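Local coordinates for protein BauA (Acinetobacter baumannii, PDB 6HCP) that probably takes up iron across the outer membrane as a TonB-dependent siderophore receptor, with ferric preacinetobactin as its ligand, at residues K268-D273 with T393-P398; L302-A307 with A350-K355; D492-T497 with P550-D555; G522-T527 with W565-S570. All coordinates share one frame; numbering follows the deposited sequence.

Contact 1. Residues K268-D273 with T393-P398; sequences KPPKAD and TNIYDP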
loop_
_atom_site.group_PDB
_atom_site.type_symbol
_atom_site.label_atom_id
_atom_site.label_comp_id
_atom_site.label_asym_id
_atom_site.label_seq_id
_atom_site.Cartn_x
_atom_site.Cartn_y
_atom_site.Cartn_z
ATOM N N LYS A 268 1.742 21.265 9.245
ATOM C CA LYS A 268 1.744 20.149 8.338
ATOM C C LYS A 268 0.476 19.322 8.505
ATOM O O LYS A 268 -0.039 19.157 9.611
ATOM C CB LYS A 268 3.000 19.308 8.565
ATOM C CG LYS A 268 4.262 19.998 8.076
ATOM C CD LYS A 268 5.372 19.020 7.723
ATOM C CE LYS A 268 6.739 19.655 7.776
ATOM N NZ LYS A 268 6.801 20.755 6.798
ATOM N N PRO A 269 -0.112 18.842 7.386
ATOM C CA PRO A 269 -1.343 18.071 7.456
ATOM C C PRO A 269 -1.124 16.761 8.205
ATOM O O PRO A 269 -0.099 16.114 8.048
ATOM C CB PRO A 269 -1.732 17.830 5.993
ATOM C CG PRO A 269 -0.469 18.039 5.207
ATOM C CD PRO A 269 0.372 19.017 6.006
ATOM N N PRO A 270 -2.051 16.402 9.109
ATOM C CA PRO A 270 -2.119 15.053 9.670
ATOM C C PRO A 270 -2.318 14.036 8.547
ATOM O O PRO A 270 -2.615 14.410 7.401
ATOM C CB PRO A 270 -3.370 15.074 10.568
ATOM C CG PRO A 270 -3.628 16.534 10.817
ATOM C CD PRO A 270 -3.154 17.251 9.572
ATOM N N LYS A 271 -2.248 12.752 8.894
ATOM C CA LYS A 271 -2.421 11.720 7.874
ATOM C C LYS A 271 -3.813 11.857 7.249
ATOM O O LYS A 271 -4.783 12.302 7.903
ATOM C CB LYS A 271 -2.136 10.327 8.455
ATOM C CG LYS A 271 -2.953 9.914 9.657
ATOM C CD LYS A 271 -2.548 8.519 10.152
ATOM C CE LYS A 271 -3.315 8.079 11.382
ATOM N NZ LYS A 271 -4.779 8.044 11.136
ATOM N N ALA A 272 -3.916 11.373 6.011
ATOM C CA ALA A 272 -5.019 11.706 5.121
ATOM C C ALA A 272 -6.363 11.195 5.651
ATOM O O ALA A 272 -7.404 11.770 5.313
ATOM C CB ALA A 272 -4.729 11.192 3.729
ATOM N N ASP A 273 -6.369 10.140 6.491
ATOM C CA ASP A 273 -7.631 9.561 6.947
ATOM C C ASP A 273 -8.086 10.170 8.285
ATOM O O ASP A 273 -9.061 9.739 8.845
ATOM C CB ASP A 273 -7.583 8.026 7.031
ATOM C CG ASP A 273 -6.482 7.476 7.926
ATOM O OD1 ASP A 273 -5.727 8.274 8.501
ATOM O OD2 ASP A 273 -6.355 6.240 8.007
ATOM N N THR A 393 -9.017 20.236 21.160
ATOM C CA THR A 393 -8.369 18.997 20.763
ATOM C C THR A 393 -6.999 19.353 20.189
ATOM O O THR A 393 -6.552 20.525 20.238
ATOM C CB THR A 393 -9.217 18.196 19.764
ATOM O OG1 THR A 393 -9.386 18.959 18.561
ATOM C CG2 THR A 393 -10.573 17.823 20.308
ATOM N N ASN A 394 -6.360 18.366 19.574
ATOM C CA ASN A 394 -5.136 18.603 18.817
ATOM C C ASN A 394 -5.267 17.839 17.497
ATOM O O ASN A 394 -5.681 16.677 17.505
ATOM C CB ASN A 394 -3.907 18.198 19.648
ATOM C CG ASN A 394 -2.597 18.499 18.963
ATOM O OD1 ASN A 394 -2.274 17.924 17.919
ATOM N ND2 ASN A 394 -1.852 19.451 19.509
ATOM N N ILE A 395 -4.889 18.470 16.379
ATOM C CA ILE A 395 -5.116 17.862 15.067
ATOM C C ILE A 395 -4.302 16.569 14.911
ATOM O O ILE A 395 -4.643 15.752 14.061
ATOM C CB ILE A 395 -4.824 18.821 13.897
ATOM C CG1 ILE A 395 -3.340 19.160 13.776
ATOM C CG2 ILE A 395 -5.688 20.074 14.010
ATOM C CD1 ILE A 395 -3.007 20.029 12.590
ATOM N N TYR A 396 -3.203 16.435 15.651
ATOM C CA TYR A 396 -2.371 15.253 15.532
ATOM C C TYR A 396 -2.752 14.167 16.547
ATOM O O TYR A 396 -2.118 13.110 16.560
ATOM C CB TYR A 396 -0.900 15.635 15.698
ATOM C CG TYR A 396 -0.427 16.675 14.713
ATOM C CD1 TYR A 396 -0.379 16.401 13.359
ATOM C CD2 TYR A 396 -0.072 17.941 15.134
ATOM C CE1 TYR A 396 -0.012 17.367 12.441
ATOM C CE2 TYR A 396 0.349 18.908 14.230
ATOM C CZ TYR A 396 0.349 18.630 12.879
ATOM O OH TYR A 396 0.780 19.576 11.988
ATOM N N ASP A 397 -3.720 14.418 17.431
ATOM C CA ASP A 397 -4.124 13.404 18.432
ATOM C C ASP A 397 -4.855 12.276 17.720
ATOM O O ASP A 397 -5.890 12.491 17.078
ATOM C CB ASP A 397 -4.967 14.016 19.556
ATOM C CG ASP A 397 -5.221 13.153 20.796
ATOM O OD1 ASP A 397 -4.969 11.933 20.778
ATOM O OD2 ASP A 397 -5.790 13.694 21.750
ATOM N N PRO A 398 -4.458 11.004 17.961
ATOM C CA PRO A 398 -5.161 9.875 17.350
ATOM C C PRO A 398 -6.459 9.562 18.088
ATOM O O PRO A 398 -7.268 8.838 17.565
ATOM C CB PRO A 398 -4.168 8.701 17.436
ATOM C CG PRO A 398 -2.842 9.358 17.733
ATOM C CD PRO A 398 -3.170 10.598 18.533
#
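The hydroxyl of Tyr396 donates to the backbone carbonyl of Lys268, with OH 2.5 Å from O. The donor lies in the carbonyl plane, on a lone pair, at a C=O...O angle of 133°. Lys268 O lies close to the plane of the Tyr396 ring, beyond its edge. With CG anti to its own carbonyl carbon (chi1 -57°), the ring reaches across to the 268-273 loop. Ile395 covers one face of the same ring: its CG1 stands 3.6 Å above the plane of Tyr396, over the centre. Pro270 completes the apolar part. Its CG lies 4.0 Å from Ile395 CG1 and 4.1 Å from Tyr396 CE1, and the Pro270 and Ile395 side chains cross at about a right angle. The contact joins two loop regions of a TonB-dependent receptor barrel, one of them leaving strand 391-394 by a type I beta turn from Asn394 to Asp397. An Asx turn reinforces the bend, where Asn394 OD1 accepts from Tyr396 N at 2.9 Å. Trp682 packs on Pro270 from the same chain. Lys268 turns its charged end to another copy of the protein, where NZ forms a salt bridge with Asp219 of the second subunit. Pro398 of that subunit packs on both Lys268 and Tyr396.

Contact 2. Residues L302-A307 with A350-K355; sequences LMAYAA and AGFKGK. With C8E ((hydroxyethyloxy)tri(ethyloxy)octane), chain B; C8E ((hydroxyethyloxy)tri(ethyloxy)octane), chain C.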
loop_
_atom_site.group_PDB
_atom_site.type_symbol
_atom_site.label_atom_id
_atom_site.label_comp_id
_atom_site.label_asym_id
_atom_site.label_seq_id
_atom_site.Cartn_x
_atom_site.Cartn_y
_atom_site.Cartn_z
ATOM N N LEU A 302 -42.133 24.490 -36.620
ATOM C CA LEU A 302 -42.616 25.075 -35.382
ATOM C C LEU A 302 -42.957 23.966 -34.394
ATOM O O LEU A 302 -43.749 23.044 -34.697
ATOM C CB LEU A 302 -43.864 25.924 -35.652
ATOM C CG LEU A 302 -44.458 26.589 -34.413
ATOM C CD1 LEU A 302 -43.508 27.659 -33.880
ATOM C CD2 LEU A 302 -45.828 27.178 -34.717
ATOM N N MET A 303 -42.467 24.137 -33.164
ATOM C CA MET A 303 -42.787 23.224 -32.076
ATOM C C MET A 303 -42.947 24.024 -30.782
ATOM O O MET A 303 -42.350 25.082 -30.625
ATOM C CB MET A 303 -41.692 22.156 -31.926
ATOM C CG MET A 303 -40.437 22.652 -31.244
ATOM S SD MET A 303 -40.178 21.864 -29.630
ATOM C CE MET A 303 -40.020 20.164 -30.168
ATOM N N ALA A 304 -43.806 23.531 -29.893
ATOM C CA ALA A 304 -43.941 24.073 -28.558
ATOM C C ALA A 304 -43.394 23.053 -27.559
ATOM O O ALA A 304 -43.473 21.845 -27.791
ATOM C CB ALA A 304 -45.377 24.402 -28.246
ATOM N N TYR A 305 -43.003 23.555 -26.387
ATOM C CA TYR A 305 -42.605 22.702 -25.284
ATOM C C TYR A 305 -42.976 23.382 -23.971
ATOM O O TYR A 305 -43.102 24.600 -23.896
ATOM C CB TYR A 305 -41.110 22.384 -25.359
ATOM C CG TYR A 305 -40.214 23.531 -24.945
ATOM C CD1 TYR A 305 -39.851 23.704 -23.623
ATOM C CD2 TYR A 305 -39.716 24.427 -25.868
ATOM C CE1 TYR A 305 -39.060 24.769 -23.224
ATOM C CE2 TYR A 305 -38.891 25.478 -25.493
ATOM C CZ TYR A 305 -38.555 25.643 -24.163
ATOM O OH TYR A 305 -37.749 26.672 -23.768
ATOM N N ALA A 306 -43.192 22.553 -22.951
ATOM C CA ALA A 306 -43.388 23.030 -21.611
ATOM C C ALA A 306 -42.765 22.028 -20.643
ATOM O O ALA A 306 -42.891 20.807 -20.834
ATOM C CB ALA A 306 -44.856 23.219 -21.335
ATOM N N ALA A 307 -42.161 22.567 -19.585
ATOM C CA ALA A 307 -41.583 21.775 -18.483
ATOM C C ALA A 307 -42.004 22.408 -17.160
ATOM O O ALA A 307 -42.042 23.624 -17.033
ATOM C CB ALA A 307 -40.081 21.734 -18.623
ATOM N N ALA A 350 -41.172 27.121 -20.521
ATOM C CA ALA A 350 -42.043 26.846 -21.677
ATOM C C ALA A 350 -41.670 27.782 -22.823
ATOM O O ALA A 350 -41.249 28.916 -22.607
ATOM C CB ALA A 350 -43.490 27.009 -21.282
ATOM N N GLY A 351 -41.830 27.301 -24.058
ATOM C CA GLY A 351 -41.506 28.123 -25.188
ATOM C C GLY A 351 -41.861 27.480 -26.517
ATOM O O GLY A 351 -42.582 26.490 -26.585
ATOM N N PHE A 352 -41.301 28.085 -27.558
ATOM C CA PHE A 352 -41.460 27.670 -28.908
ATOM C C PHE A 352 -40.077 27.610 -29.531
ATOM O O PHE A 352 -39.217 28.437 -29.222
ATOM C CB PHE A 352 -42.328 28.660 -29.692
ATOM C CG PHE A 352 -43.767 28.717 -29.240
ATOM C CD1 PHE A 352 -44.710 27.844 -29.757
ATOM C CD2 PHE A 352 -44.170 29.622 -28.276
ATOM C CE1 PHE A 352 -46.027 27.876 -29.320
ATOM C CE2 PHE A 352 -45.481 29.637 -27.824
ATOM C CZ PHE A 352 -46.397 28.741 -28.322
ATOM N N LYS A 353 -39.940 26.727 -30.519
ATOM C CA LYS A 353 -38.779 26.679 -31.370
ATOM C C LYS A 353 -39.269 26.593 -32.817
ATOM O O LYS A 353 -40.253 25.920 -33.080
ATOM C CB LYS A 353 -37.913 25.449 -31.070
ATOM C CG LYS A 353 -37.387 25.343 -29.648
ATOM C CD LYS A 353 -36.533 24.109 -29.380
ATOM C CE LYS A 353 -35.998 24.096 -27.961
ATOM N NZ LYS A 353 -35.013 23.010 -27.743
ATOM N N GLY A 354 -38.494 27.142 -33.743
ATOM C CA GLY A 354 -38.892 27.107 -35.139
ATOM C C GLY A 354 -37.728 27.288 -36.082
ATOM O O GLY A 354 -36.610 27.556 -35.653
ATOM N N LYS A 355 -38.046 27.272 -37.385
ATOM C CA LYS A 355 -37.071 27.427 -38.442
ATOM C C LYS A 355 -37.697 28.187 -39.616
ATOM O O LYS A 355 -38.908 28.088 -39.840
ATOM C CB LYS A 355 -36.610 26.060 -38.946
ATOM C CG LYS A 355 -35.941 25.178 -37.905
ATOM C CD LYS A 355 -35.557 23.813 -38.434
ATOM C CE LYS A 355 -35.070 22.908 -37.324
ATOM N NZ LYS A 355 -34.698 21.571 -37.836
HETATM C C1 C8E B . -39.352 37.025 -25.488
HETATM C C2 C8E B . -40.567 36.224 -25.893
HETATM C C3 C8E B . -41.034 35.258 -24.812
HETATM C C4 C8E B . -41.755 34.040 -25.403
HETATM C C5 C8E B . -42.576 33.293 -24.352
HETATM C C6 C8E B . -43.054 31.934 -24.820
HETATM C C7 C8E B . -43.973 31.323 -23.766
HETATM C C8 C8E B . -45.154 30.586 -24.384
HETATM O O9 C8E B . -45.475 29.374 -23.690
HETATM C C10 C8E B . -45.759 28.315 -24.610
HETATM C C11 C8E B . -46.632 27.265 -23.960
HETATM O O12 C8E B . -46.376 26.048 -24.642
HETATM C C1 C8E C . -49.791 25.619 -37.113
HETATM C C2 C8E C . -49.785 27.023 -36.528
HETATM C C3 C8E C . -50.291 27.087 -35.082
HETATM C C4 C8E C . -49.929 28.409 -34.379
HETATM C C5 C8E C . -49.667 28.238 -32.874
HETATM C C6 C8E C . -49.133 29.504 -32.179
HETATM C C7 C8E C . -47.685 29.832 -32.565
HETATM C C8 C8E C . -47.013 30.876 -31.661
HETATM O O9 C8E C . -45.672 31.223 -32.082
HETATM C C10 C8E C . -45.062 32.143 -31.154
HETATM C C11 C8E C . -43.622 32.484 -31.513
HETATM O O12 C8E C . -43.070 33.477 -30.628
HETATM C C13 C8E C . -42.292 34.469 -31.315
HETATM C C14 C8E C . -41.244 35.079 -30.394
HETATM O O15 C8E C . -40.880 36.394 -30.832
HETATM C C16 C8E C . -40.751 37.345 -29.760
HETATM C C17 C8E C . -40.708 38.788 -30.280
HETATM O O18 C8E C . -40.513 39.774 -29.244
HETATM C C19 C8E C . -41.671 40.022 -28.427
HETATM C C20 C8E C . -41.533 41.308 -27.607
HETATM O O21 C8E C . -42.171 41.177 -26.327
#
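Met303 and Lys353 form a hydrogen-bonded pair in an antiparallel beta ladder of the transmembrane barrel, between strands 302-318 and 331-358. The short segments run at 161° to each other. Four backbone bonds join them, two at this pair and two at Tyr305 with Gly351. Met303 N to Lys353 O is 2.8 Å, and Tyr305 N to Gly351 O is 3.0 Å. Apolar contacts differ on the two faces. On the face of Leu302, Ala304 and Phe352, Ala304 CB touches Phe352 CE1 at 3.7 Å. On the other face, Met303 and Lys353 lie side by side and point the same way, with Met303 CG 3.8 Å from Lys353 CB. Detergent meets the Phe352 side, consistent with a surface that faces lipid. C10 of the C8E of chain B is 3.5 Å from Phe352 CE2, and the C8E of chain C lies over a face of that ring. The aromatic contact to the backbone is a CH-pi one. Tyr305 CG stands between its backbone N and carbonyl carbon (chi1 75°), which brings the ring over Gly351. Gly351 CA is 4.2 Å from the ring centroid of Tyr305, and Tyr305 OH bonds to Asp349 OD1.

Contact 3. Residues D492-T497 with P550-D555; sequences DQAPAT and PTFVSD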
loop_
_atom_site.group_PDB
_atom_site.type_symbol
_atom_site.label_atom_id
_atom_site.label_comp_id
_atom_site.label_asym_id
_atom_site.label_seq_id
_atom_site.Cartn_x
_atom_site.Cartn_y
_atom_site.Cartn_z
ATOM N N ASP A 492 -26.835 42.300 -4.124
ATOM C CA ASP A 492 -26.768 42.445 -2.672
ATOM C C ASP A 492 -27.576 43.681 -2.244
ATOM O O ASP A 492 -27.842 44.603 -3.057
ATOM C CB ASP A 492 -25.318 42.612 -2.230
ATOM C CG ASP A 492 -24.466 41.363 -2.408
ATOM O OD1 ASP A 492 -25.031 40.269 -2.351
ATOM O OD2 ASP A 492 -23.234 41.511 -2.416
ATOM N N GLN A 493 -27.849 43.757 -0.935
ATOM C CA GLN A 493 -28.577 44.892 -0.339
ATOM C C GLN A 493 -27.653 45.647 0.620
ATOM O O GLN A 493 -26.958 45.042 1.431
ATOM C CB GLN A 493 -29.832 44.421 0.390
ATOM C CG GLN A 493 -30.611 45.566 1.039
ATOM C CD GLN A 493 -31.997 45.138 1.445
ATOM O OE1 GLN A 493 -32.188 44.048 1.972
ATOM N NE2 GLN A 493 -32.992 45.968 1.167
ATOM N N ALA A 494 -27.600 46.972 0.454
ATOM C CA ALA A 494 -26.782 47.836 1.283
ATOM C C ALA A 494 -27.306 47.777 2.718
ATOM O O ALA A 494 -28.515 47.810 2.946
ATOM C CB ALA A 494 -26.790 49.234 0.731
ATOM N N PRO A 495 -26.420 47.635 3.722
ATOM C CA PRO A 495 -26.856 47.623 5.123
ATOM C C PRO A 495 -27.367 48.993 5.616
ATOM O O PRO A 495 -27.094 50.025 4.984
ATOM C CB PRO A 495 -25.577 47.178 5.856
ATOM C CG PRO A 495 -24.454 47.730 5.003
ATOM C CD PRO A 495 -24.954 47.596 3.573
ATOM N N ALA A 496 -27.969 49.005 6.812
ATOM C CA ALA A 496 -28.535 50.211 7.446
ATOM C C ALA A 496 -27.449 51.247 7.782
ATOM O O ALA A 496 -27.761 52.432 7.951
ATOM C CB ALA A 496 -29.318 49.814 8.676
ATOM N N THR A 497 -26.176 50.819 7.789
ATOM C CA THR A 497 -25.039 51.671 8.142
ATOM C C THR A 497 -24.504 52.462 6.938
ATOM O O THR A 497 -23.649 53.336 7.101
ATOM C CB THR A 497 -23.900 50.830 8.726
ATOM O OG1 THR A 497 -23.634 49.808 7.772
ATOM C CG2 THR A 497 -24.247 50.206 10.062
ATOM N N PRO A 550 -20.063 55.947 4.714
ATOM C CA PRO A 550 -19.544 55.046 3.682
ATOM C C PRO A 550 -20.683 54.604 2.742
ATOM O O PRO A 550 -21.818 54.472 3.181
ATOM C CB PRO A 550 -19.032 53.840 4.504
ATOM C CG PRO A 550 -20.007 53.789 5.684
ATOM C CD PRO A 550 -20.278 55.251 5.998
ATOM N N THR A 551 -20.351 54.383 1.467
ATOM C CA THR A 551 -21.322 54.036 0.446
ATOM C C THR A 551 -21.116 52.579 -0.005
ATOM O O THR A 551 -19.997 52.154 -0.253
ATOM C CB THR A 551 -21.212 55.012 -0.729
ATOM O OG1 THR A 551 -21.300 56.340 -0.197
ATOM C CG2 THR A 551 -22.268 54.773 -1.792
ATOM N N PHE A 552 -22.213 51.829 -0.079
ATOM C CA PHE A 552 -22.232 50.454 -0.593
ATOM C C PHE A 552 -22.182 50.478 -2.125
ATOM O O PHE A 552 -23.000 51.158 -2.772
ATOM C CB PHE A 552 -23.463 49.730 -0.068
ATOM C CG PHE A 552 -23.440 48.228 -0.215
ATOM C CD1 PHE A 552 -22.584 47.457 0.558
ATOM C CD2 PHE A 552 -24.272 47.585 -1.123
ATOM C CE1 PHE A 552 -22.566 46.080 0.433
ATOM C CE2 PHE A 552 -24.260 46.200 -1.245
ATOM C CZ PHE A 552 -23.411 45.449 -0.460
ATOM N N VAL A 553 -21.154 49.832 -2.693
ATOM C CA VAL A 553 -20.856 49.926 -4.118
ATOM C C VAL A 553 -20.727 48.522 -4.724
ATOM O O VAL A 553 -20.468 47.563 -4.015
ATOM C CB VAL A 553 -19.595 50.763 -4.391
ATOM C CG1 VAL A 553 -19.797 52.215 -4.010
ATOM C CG2 VAL A 553 -18.356 50.188 -3.713
ATOM N N SER A 554 -20.906 48.443 -6.050
ATOM C CA SER A 554 -20.823 47.187 -6.816
ATOM C C SER A 554 -19.569 47.225 -7.692
ATOM O O SER A 554 -19.548 46.610 -8.735
ATOM C CB SER A 554 -22.079 46.983 -7.625
ATOM O OG SER A 554 -22.270 48.084 -8.506
ATOM N N ASP A 555 -18.503 47.810 -7.137
ATOM C CA ASP A 555 -17.248 48.174 -7.792
ATOM C C ASP A 555 -16.214 47.034 -7.746
ATOM O O ASP A 555 -15.144 47.169 -8.318
ATOM C CB ASP A 555 -16.573 49.354 -7.074
ATOM C CG ASP A 555 -17.241 50.690 -7.305
ATOM O OD1 ASP A 555 -18.144 50.735 -8.153
ATOM O OD2 ASP A 555 -16.933 51.638 -6.545
#
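Phe552 carries most of the contact, with its ring set against the backbone of the loop 492-497. Ala494 CA lies over one face, 3.4 Å above the plane of the Phe552 ring and offset toward the rim. Pro495 CD covers that same face, 4.3 Å from the Phe552 ring centroid, and both approaches are CH-pi contacts. Ala494 CB also reaches the root of the side chain, 3.5 Å from Phe552 CB. Asp492 comes from another direction: its CB meets the ring edge in plane, 3.8 Å from Phe552 CZ. CG of Phe552 is anti to the backbone N (chi1 -165°), a setting that carries the ring out toward the loop. Further along, Pro550 CG touches Thr497 O at 3.9 Å. No hydrogen bond crosses between the two segments. The next shell supplies the polar fastening. Asn500 OD1 accepts from Phe552 N, Gln493 NE2 bonds to the carbonyls of Pro457 and Gly502, and the ring of Phe505 also meets that of Phe552. The result is a loop laid against the N-terminal start of the long barrel strand 549-569, consistent with one of the long extracellular loops of a TonB-dependent receptor barrel.

Contact 4. Residues G522-T527 with W565-S570; sequences GTFAHT and WSFFGS. With EDO (1,2-ethanediol), chain U.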
loop_
_atom_site.group_PDB
_atom_site.type_symbol
_atom_site.label_atom_id
_atom_site.label_comp_id
_atom_site.label_asym_id
_atom_site.label_seq_id
_atom_site.Cartn_x
_atom_site.Cartn_y
_atom_site.Cartn_z
ATOM N N GLY A 522 -11.809 11.824 -35.589
ATOM C CA GLY A 522 -12.596 10.636 -35.908
ATOM C C GLY A 522 -12.956 9.843 -34.661
ATOM O O GLY A 522 -14.147 9.720 -34.315
ATOM N N THR A 523 -11.928 9.302 -33.982
ATOM C CA THR A 523 -12.119 8.538 -32.759
ATOM C C THR A 523 -11.468 9.260 -31.565
ATOM O O THR A 523 -11.569 8.791 -30.429
ATOM C CB THR A 523 -11.557 7.110 -32.874
ATOM O OG1 THR A 523 -10.144 7.244 -33.010
ATOM C CG2 THR A 523 -12.153 6.329 -34.030
ATOM N N PHE A 524 -10.814 10.388 -31.837
ATOM C CA PHE A 524 -10.173 11.200 -30.816
ATOM C C PHE A 524 -10.422 12.673 -31.141
ATOM O O PHE A 524 -10.274 13.080 -32.283
ATOM C CB PHE A 524 -8.673 10.902 -30.764
ATOM C CG PHE A 524 -7.977 11.329 -29.498
ATOM C CD1 PHE A 524 -8.327 10.774 -28.283
ATOM C CD2 PHE A 524 -6.946 12.257 -29.526
ATOM C CE1 PHE A 524 -7.663 11.147 -27.119
ATOM C CE2 PHE A 524 -6.239 12.577 -28.375
ATOM C CZ PHE A 524 -6.601 12.020 -27.171
ATOM N N ALA A 525 -10.691 13.470 -30.101
ATOM C CA ALA A 525 -11.077 14.869 -30.264
ATOM C C ALA A 525 -10.303 15.745 -29.277
ATOM O O ALA A 525 -9.949 15.298 -28.165
ATOM C CB ALA A 525 -12.566 14.992 -30.047
ATOM N N HIS A 526 -10.034 16.975 -29.714
ATOM C CA HIS A 526 -9.332 18.010 -28.954
ATOM C C HIS A 526 -10.186 19.282 -28.888
ATOM O O HIS A 526 -10.846 19.642 -29.875
ATOM C CB HIS A 526 -8.003 18.388 -29.623
ATOM C CG HIS A 526 -6.995 17.298 -29.665
ATOM N ND1 HIS A 526 -5.922 17.252 -28.793
ATOM C CD2 HIS A 526 -6.815 16.288 -30.547
ATOM C CE1 HIS A 526 -5.157 16.221 -29.105
ATOM N NE2 HIS A 526 -5.717 15.584 -30.142
ATOM N N THR A 527 -10.048 20.024 -27.778
ATOM C CA THR A 527 -10.552 21.397 -27.641
ATOM C C THR A 527 -9.420 22.269 -27.097
ATOM O O THR A 527 -8.690 21.854 -26.170
ATOM C CB THR A 527 -11.773 21.464 -26.714
ATOM O OG1 THR A 527 -12.776 20.578 -27.208
ATOM C CG2 THR A 527 -12.367 22.852 -26.596
ATOM N N TRP A 565 -6.497 23.155 -22.801
ATOM C CA TRP A 565 -6.356 22.141 -23.824
ATOM C C TRP A 565 -6.874 20.825 -23.264
ATOM O O TRP A 565 -6.388 20.380 -22.235
ATOM C CB TRP A 565 -4.900 22.001 -24.291
ATOM C CG TRP A 565 -4.687 20.829 -25.198
ATOM C CD1 TRP A 565 -5.519 20.389 -26.189
ATOM C CD2 TRP A 565 -3.569 19.925 -25.193
ATOM N NE1 TRP A 565 -5.016 19.252 -26.765
ATOM C CE2 TRP A 565 -3.808 18.961 -26.193
ATOM C CE3 TRP A 565 -2.384 19.842 -24.455
ATOM C CZ2 TRP A 565 -2.915 17.919 -26.457
ATOM C CZ3 TRP A 565 -1.521 18.793 -24.688
ATOM C CH2 TRP A 565 -1.779 17.852 -25.686
ATOM N N SER A 566 -7.937 20.279 -23.862
ATOM C CA SER A 566 -8.458 19.007 -23.392
ATOM C C SER A 566 -8.773 18.088 -24.576
ATOM O O SER A 566 -8.780 18.516 -25.732
ATOM C CB SER A 566 -9.648 19.189 -22.493
ATOM O OG SER A 566 -10.669 19.861 -23.177
ATOM N N PHE A 567 -8.983 16.808 -24.270
ATOM C CA PHE A 567 -9.152 15.794 -25.310
ATOM C C PHE A 567 -9.912 14.617 -24.723
ATOM O O PHE A 567 -9.946 14.418 -23.497
ATOM C CB PHE A 567 -7.793 15.375 -25.880
ATOM C CG PHE A 567 -6.711 15.197 -24.847
ATOM C CD1 PHE A 567 -6.668 14.057 -24.067
ATOM C CD2 PHE A 567 -5.823 16.222 -24.565
ATOM C CE1 PHE A 567 -5.734 13.935 -23.053
ATOM C CE2 PHE A 567 -4.880 16.087 -23.559
ATOM C CZ PHE A 567 -4.859 14.954 -22.788
ATOM N N PHE A 568 -10.532 13.830 -25.611
ATOM C CA PHE A 568 -11.206 12.620 -25.191
ATOM C C PHE A 568 -11.277 11.653 -26.374
ATOM O O PHE A 568 -11.160 12.064 -27.536
ATOM C CB PHE A 568 -12.611 12.926 -24.670
ATOM C CG PHE A 568 -13.494 13.676 -25.635
ATOM C CD1 PHE A 568 -14.148 13.010 -26.662
ATOM C CD2 PHE A 568 -13.689 15.042 -25.506
ATOM C CE1 PHE A 568 -14.999 13.683 -27.522
ATOM C CE2 PHE A 568 -14.546 15.720 -26.367
ATOM C CZ PHE A 568 -15.172 15.044 -27.397
ATOM N N GLY A 569 -11.530 10.390 -26.054
ATOM C CA GLY A 569 -11.785 9.381 -27.069
ATOM C C GLY A 569 -10.742 8.284 -27.045
ATOM O O GLY A 569 -10.230 7.912 -25.985
ATOM N N SER A 570 -10.500 7.719 -28.228
ATOM C CA SER A 570 -9.641 6.567 -28.400
ATOM C C SER A 570 -8.577 6.916 -29.429
ATOM O O SER A 570 -8.873 7.033 -30.608
ATOM C CB SER A 570 -10.434 5.355 -28.816
ATOM O OG SER A 570 -9.551 4.306 -29.172
HETATM C C1 EDO U . -13.322 7.908 -24.164
HETATM O O1 EDO U . -12.481 8.946 -23.612
HETATM C C2 EDO U . -14.566 8.590 -24.727
HETATM O O2 EDO U . -15.609 7.664 -24.901
#
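Trp565 NE1 donates to His526 ND1 at 3.0 Å, with an N-H...N angle of 163°. The bond lies in the planes of both rings, which are only 5° apart and meet rim to rim. As Trp565 NE1 must donate, ND1 of His526 is the acceptor and probably carries no proton. A detergent molecule also touches Trp565. Ser566 follows with two backbone bonds to Thr527, one of them from Thr527 N to Ser566 O at 2.8 Å. Phe567 turns to the His526 face of the sheet, and its CB lies over the His526 ring, 4.3 Å from the centroid. Its CD1 also touches Phe524 CZ at 3.7 Å, the two rings being oblique. Phe568 points to the opposite face. With CG between the backbone N and carbonyl carbon (chi1 56°), its ring presents a face to Ala525 CB, which lies 3.7 Å from CZ of Phe568. At Gly569 the backbone N gives a hydrogen bond to O1 of an ethanediol. Ser570 ends the run: its N meets Thr523 O at 2.7 Å, nearly straight, while Thr523 OG1 donates to Ser570 O at 2.7 Å. Tyr38 and Phe57, from the N-terminal part of the chain, meet Phe568 edge-to-face. The pair of strands is antiparallel within the barrel wall, with strand 508-520 beside 524-541 and strand 575-590, which brings Phe581 against Trp565, beside 549-569.

From the N terminus, contact 1 opens first, in the loop before strand 282-297, and closes at the end of strand 391-394 and the turn that follows. Contact 2 opens and closes within that span and pairs neighbouring barrel strands 302-318 and 331-358. Their centres are about 57 Å apart, on opposite sides of the chain's centre. Contacts 3 and 4 come later, after contact 1 has closed, and cross each other: their segments alternate, 492-497, 522-527, 550-555, 565-570. Both closing segments lie on strand 549-569. Contacts 2 and 4 thus zip barrel strands, while contact 1 joins two loop regions and contact 3 sets the loop after strand 478-489 on the start of strand 549-569.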